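PDB 2XFD: carbohydrate binding module from Escherichia coli, which binds carbohydrate in a calcium-dependent manner, here holding cellobiose, and probably recognises plant cell-wall polysaccharides such as xylan. Local coordinates for residues Ser80-Val85 and Gly104-Gly109; Leu20-Thr25 and Gly47-Ala52. One frame throughout, in Å; residues are numbered along the deposited sequence.

Contact 2 comes first along the chain and closes before contact 1 opens; their centres lie about 10 Å apart. Both reach the same four-stranded antiparallel sheet, whose order across is 25-31, 17-22, 48-53, 104-110. Contact 2 joins strands 17-22 and 48-53; contact 1 sets the loop 80-85 against an outermost strand, 104-110. The two meet directly, S107 OG lying 2.6 Å from E48 OE1 and Y105 receiving R50 at its ring. The sheet thus connects the V22-T25 turn with a loop docked on its edge strand, and that loop leads on toward W86, a residue of the glycan pocket, in this all-beta carbohydrate-binding module.

Contact 1: residues Ser80-Val85 and Gly104-Gly109; sequences SVNTGV and GYISFG
T83 and Y105 grip each other through backbone and side chain where the loop 80-85 docks on an outermost strand of a four-stranded antiparallel sheet. T83 N donates to Y105 O at 2.8 Å, and Y105 N returns a nearly straight bond to T83 OG1 at 2.9 Å. The hydroxyl can take this bond because chi1 of 70° places OG1 between the backbone N and the carbonyl carbon. That same torsion lays CG2 over the tyrosine face, 4.1 Å from the ring centroid and 20° off the normal, a CH-pi contact, while OG1 stands above the same ring nearer its rim. V81 CG1 reaches Y105 CE2 obliquely. Farther along, S107 N donates to V81 O at 3.1 Å, so N82 and I106 form a single beta bridge between two backbone bonds, and a water linking V81 N to S107 O extends the pairing.

G104 fits closely: a beta carbon there would clash with G84 N and T83 OG1. On the other side of the strand from the tyrosine, the N82 amide crosses I106, ND2 resting 3.5 Å from CG1. ND2 is held in turn by the carbonyls of S97 and W99. The second shell also includes R50 and E48 of strand 48-53, at Y105 and S107 respectively. N82 OD1 braces the loop's bend, accepting from G84 N in an Asx turn, nearly along the C=O axis at 3.0 Å, and from V85 N, three residues on, in an Asx motif, 43° above the amide's carbonyl plane at 2.9 Å.

Contact 2: residues Leu20-Thr25 and Gly47-Ala52; sequences LQVGGT and GEIRVA
This is an antiparallel strand pairing inside the four-stranded sheet, joining the end of strand 17-22 to the start of strand 48-53; the two short axes approach to 4.7 Å with their directions 158° apart. Q21 and R50 form the hydrogen-bonded pair, each N-H reaching the other's carbonyl at 2.9 Å (Q21 N to R50 O, R50 N to Q21 O). G23 N then bonds to E48 O as the chain enters the type I' turn V22-T25, where a water joins G24 N to that same carbonyl.

The non-hydrogen-bonded pairs L20-V51 and V22-I49 face the interior. L20 CD1 crosses over to I49 CG2 at 3.8 Å, and I49 and V51 also pack on I67 of strand 62-69. V22 CG1, anti to its own nitrogen (chi1 178°), is turned against the backbone of G47, 3.5 Å from its N.

On the opposite face Q21 OE1 lies beside R50 CB and A52 CB, and a water bridges OE1 to R50 NH2. R50 clasps E48 side-on in a salt bridge: NE donates at 3.0 Å to OE1, which lies in the guanidinium plane, and NH1 to OE2, which is tilted from it, and both nitrogens approach from above the carboxylate plane. A leucine in place of this arginine would probably leave the E48 carboxylate without its countercharge and the water at Q21 OE1 without its second partner. Gripped by R50 and hydrogen-bonded to S107 OG through E48 OE1, the carboxylate is probably kept charged.

Contact 1: residues Ser80-Val85 and Gly104-Gly109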
loop_
_atom_site.group_PDB
_atom_site.type_symbol
_atom_site.label_atom_id
_atom_site.label_comp_id
_atom_site.label_asym_id
_atom_site.label_seq_id
_atom_site.Cartn_x
_atom_site.Cartn_y
_atom_site.Cartn_z
ATOM N N SER A 80 -5.302 -0.941 -10.941
ATOM C CA SER A 80 -6.477 -0.161 -11.268
ATOM C C SER A 80 -7.231 0.397 -10.082
ATOM O O SER A 80 -7.937 1.417 -10.239
ATOM C CB SER A 80 -7.448 -0.985 -12.121
ATOM O OG SER A 80 -7.852 -2.132 -11.390
ATOM N N VAL A 81 -7.145 -0.248 -8.945
ATOM C CA VAL A 81 -7.881 0.132 -7.749
ATOM C C VAL A 81 -6.959 0.734 -6.667
ATOM O O VAL A 81 -6.053 0.081 -6.157
ATOM C CB VAL A 81 -8.676 -1.036 -7.188
ATOM C CG1 VAL A 81 -9.415 -0.609 -5.853
ATOM C CG2 VAL A 81 -9.658 -1.509 -8.256
ATOM N N ASN A 82 -7.214 2.013 -6.386
ATOM C CA ASN A 82 -6.520 2.815 -5.380
ATOM C C ASN A 82 -7.539 3.726 -4.740
ATOM O O ASN A 82 -8.006 4.685 -5.344
ATOM C CB ASN A 82 -5.386 3.600 -6.031
ATOM C CG ASN A 82 -4.614 4.429 -5.008
ATOM O OD1 ASN A 82 -5.226 4.874 -4.033
ATOM N ND2 ASN A 82 -3.337 4.707 -5.256
ATOM N N THR A 83 -7.969 3.368 -3.529
ATOM C CA THR A 83 -9.016 4.104 -2.876
ATOM C C THR A 83 -8.583 5.306 -2.060
ATOM O O THR A 83 -9.391 6.065 -1.529
ATOM C CB THR A 83 -9.892 3.209 -2.023
ATOM O OG1 THR A 83 -9.131 2.772 -0.893
ATOM C CG2 THR A 83 -10.429 2.009 -2.761
ATOM N N GLY A 84 -7.271 5.472 -1.924
ATOM C CA GLY A 84 -6.675 6.565 -1.173
ATOM C C GLY A 84 -6.103 7.720 -1.942
ATOM O O GLY A 84 -5.831 8.770 -1.368
ATOM N N VAL A 85 -5.825 7.559 -3.226
ATOM C CA VAL A 85 -5.237 8.651 -4.008
ATOM C C VAL A 85 -6.198 9.813 -4.051
ATOM O O VAL A 85 -7.404 9.650 -4.241
ATOM C CB VAL A 85 -4.816 8.191 -5.418
ATOM C CG1 VAL A 85 -5.956 7.698 -6.265
ATOM C CG2 VAL A 85 -4.069 9.262 -6.089
ATOM N N GLY A 104 -7.069 4.510 2.853
ATOM C CA GLY A 104 -7.497 3.773 1.728
ATOM C C GLY A 104 -6.412 2.773 1.356
ATOM O O GLY A 104 -5.442 2.612 2.117
ATOM N N TYR A 105 -6.574 2.100 0.237
ATOM C CA TYR A 105 -5.670 1.022 -0.126
ATOM C C TYR A 105 -5.433 0.959 -1.622
ATOM O O TYR A 105 -6.230 1.429 -2.409
ATOM C CB TYR A 105 -6.193 -0.338 0.391
ATOM C CG TYR A 105 -7.511 -0.776 -0.217
ATOM C CD1 TYR A 105 -8.713 -0.571 0.412
ATOM C CD2 TYR A 105 -7.572 -1.337 -1.453
ATOM C CE1 TYR A 105 -9.943 -0.981 -0.188
ATOM C CE2 TYR A 105 -8.765 -1.731 -2.014
ATOM C CZ TYR A 105 -9.897 -1.558 -1.400
ATOM O OH TYR A 105 -11.083 -1.994 -1.966
ATOM N N ILE A 106 -4.356 0.303 -1.970
ATOM C CA ILE A 106 -4.054 -0.154 -3.330
ATOM C C ILE A 106 -4.254 -1.637 -3.358
ATOM O O ILE A 106 -3.703 -2.355 -2.500
ATOM C CB ILE A 106 -2.645 0.236 -3.787
ATOM C CG1 ILE A 106 -2.410 1.724 -3.610
ATOM C CG2 ILE A 106 -2.449 -0.210 -5.210
ATOM C CD1 ILE A 106 -1.008 2.182 -3.791
ATOM N N SER A 107 -5.016 -2.150 -4.321
ATOM C CA SER A 107 -5.200 -3.578 -4.501
ATOM C C SER A 107 -4.261 -4.097 -5.545
ATOM O O SER A 107 -4.145 -3.570 -6.625
ATOM C CB SER A 107 -6.605 -3.885 -4.972
ATOM O OG SER A 107 -6.764 -5.250 -5.258
ATOM N N PHE A 108 -3.556 -5.198 -5.211
ATOM C CA PHE A 108 -2.554 -5.805 -6.082
ATOM C C PHE A 108 -2.995 -7.170 -6.622
ATOM O O PHE A 108 -2.213 -7.909 -7.179
ATOM C CB PHE A 108 -1.206 -5.951 -5.372
ATOM C CG PHE A 108 -0.574 -4.618 -5.063
ATOM C CD1 PHE A 108 -0.881 -3.910 -3.933
ATOM C CD2 PHE A 108 0.369 -4.084 -5.902
ATOM C CE1 PHE A 108 -0.297 -2.701 -3.670
ATOM C CE2 PHE A 108 0.986 -2.901 -5.643
ATOM C CZ PHE A 108 0.659 -2.178 -4.527
ATOM N N GLY A 109 -4.269 -7.467 -6.521
ATOM C CA GLY A 109 -4.783 -8.761 -7.012
ATOM C C GLY A 109 -4.459 -9.869 -6.027
ATOM O O GLY A 109 -3.911 -9.681 -4.965
HETATM O O HOH W 1 -6.122 -2.916 -8.485
#

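Contact 2: residues Leu20-Thr25 and Gly47-Ala52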
loop_
_atom_site.group_PDB
_atom_site.type_symbol
_atom_site.label_atom_id
_atom_site.label_comp_id
_atom_site.label_asym_id
_atom_site.label_seq_id
_atom_site.Cartn_x
_atom_site.Cartn_y
_atom_site.Cartn_z
ATOM N N LEU A 20 -0.317 -4.438 5.415
ATOM C CA LEU A 20 -0.410 -5.441 4.348
ATOM C C LEU A 20 -1.588 -6.364 4.693
ATOM O O LEU A 20 -1.559 -6.970 5.771
ATOM C CB LEU A 20 0.887 -6.262 4.290
ATOM C CG LEU A 20 0.853 -7.391 3.302
ATOM C CD1 LEU A 20 0.680 -6.988 1.858
ATOM C CD2 LEU A 20 2.128 -8.214 3.452
ATOM N N GLN A 21 -2.545 -6.447 3.811
ATOM C CA GLN A 21 -3.754 -7.245 4.027
ATOM C C GLN A 21 -3.892 -8.296 2.941
ATOM O O GLN A 21 -3.552 -8.013 1.778
ATOM C CB GLN A 21 -4.975 -6.335 4.014
ATOM C CG GLN A 21 -4.921 -5.224 5.028
ATOM C CD GLN A 21 -6.097 -4.269 4.872
ATOM O OE1 GLN A 21 -6.477 -3.883 3.780
ATOM N NE2 GLN A 21 -6.590 -3.834 5.965
ATOM N N VAL A 22 -4.391 -9.457 3.278
ATOM C CA VAL A 22 -4.672 -10.478 2.305
ATOM C C VAL A 22 -6.089 -11.001 2.598
ATOM O O VAL A 22 -6.348 -11.485 3.728
ATOM C CB VAL A 22 -3.641 -11.590 2.293
ATOM C CG1 VAL A 22 -4.038 -12.641 1.278
ATOM C CG2 VAL A 22 -2.288 -11.045 1.964
ATOM N N GLY A 23 -7.026 -10.856 1.674
ATOM C CA GLY A 23 -8.409 -11.253 1.915
ATOM C C GLY A 23 -9.062 -10.500 3.037
ATOM O O GLY A 23 -10.038 -10.984 3.641
ATOM N N GLY A 24 -8.576 -9.326 3.382
ATOM C CA GLY A 24 -9.107 -8.540 4.508
ATOM C C GLY A 24 -8.417 -8.802 5.787
ATOM O O GLY A 24 -8.661 -8.099 6.768
ATOM N N THR A 25 -7.560 -9.832 5.899
ATOM C CA THR A 25 -6.807 -10.105 7.086
ATOM C C THR A 25 -5.544 -9.259 7.085
ATOM O O THR A 25 -4.798 -9.237 6.108
ATOM C CB THR A 25 -6.315 -11.579 7.139
ATOM O OG1 THR A 25 -7.444 -12.408 6.972
ATOM C CG2 THR A 25 -5.525 -11.861 8.311
ATOM N N GLY A 47 -5.622 -14.842 -0.905
ATOM C CA GLY A 47 -6.617 -13.931 -1.452
ATOM C C GLY A 47 -6.054 -12.575 -1.886
ATOM O O GLY A 47 -4.854 -12.422 -2.205
ATOM N N GLU A 48 -6.928 -11.580 -1.994
ATOM C CA GLU A 48 -6.615 -10.297 -2.573
ATOM C C GLU A 48 -5.657 -9.564 -1.682
ATOM O O GLU A 48 -5.905 -9.336 -0.503
ATOM C CB GLU A 48 -7.840 -9.457 -2.708
ATOM C CG GLU A 48 -7.634 -8.121 -3.355
ATOM C CD GLU A 48 -8.817 -7.190 -3.302
ATOM O OE1 GLU A 48 -8.616 -5.990 -3.518
ATOM O OE2 GLU A 48 -9.940 -7.633 -3.043
ATOM N N ILE A 49 -4.550 -9.087 -2.239
ATOM C CA ILE A 49 -3.548 -8.321 -1.524
ATOM C C ILE A 49 -3.899 -6.846 -1.594
ATOM O O ILE A 49 -4.151 -6.291 -2.652
ATOM C CB ILE A 49 -2.130 -8.510 -2.131
ATOM C CG1 ILE A 49 -1.717 -9.990 -2.098
ATOM C CG2 ILE A 49 -1.144 -7.642 -1.438
ATOM C CD1 ILE A 49 -0.517 -10.239 -3.019
ATOM N N ARG A 50 -3.887 -6.176 -0.427
ATOM C CA ARG A 50 -4.000 -4.730 -0.345
ATOM C C ARG A 50 -2.887 -4.173 0.507
ATOM O O ARG A 50 -2.434 -4.791 1.477
ATOM C CB ARG A 50 -5.350 -4.349 0.258
ATOM C CG ARG A 50 -6.539 -4.769 -0.569
ATOM C CD ARG A 50 -7.839 -4.512 0.133
ATOM N NE ARG A 50 -8.904 -4.960 -0.736
ATOM C CZ ARG A 50 -10.188 -4.986 -0.365
ATOM N NH1 ARG A 50 -11.082 -5.517 -1.186
ATOM N NH2 ARG A 50 -10.557 -4.482 0.778
ATOM N N VAL A 51 -2.421 -2.972 0.156
ATOM C CA VAL A 51 -1.584 -2.162 1.026
ATOM C C VAL A 51 -2.415 -0.960 1.401
ATOM O O VAL A 51 -2.843 -0.188 0.547
ATOM C CB VAL A 51 -0.286 -1.733 0.377
ATOM C CG1 VAL A 51 0.481 -0.816 1.280
ATOM C CG2 VAL A 51 0.535 -2.948 -0.012
ATOM N N ALA A 52 -2.719 -0.850 2.709
ATOM C CA ALA A 52 -3.637 0.155 3.227
ATOM C C ALA A 52 -2.931 1.143 4.090
ATOM O O ALA A 52 -2.159 0.798 4.978
ATOM C CB ALA A 52 -4.725 -0.496 4.066
HETATM O O HOH W 2 -9.148 -3.383 3.083
HETATM O O HOH W 3 -7.259 -7.636 1.404
#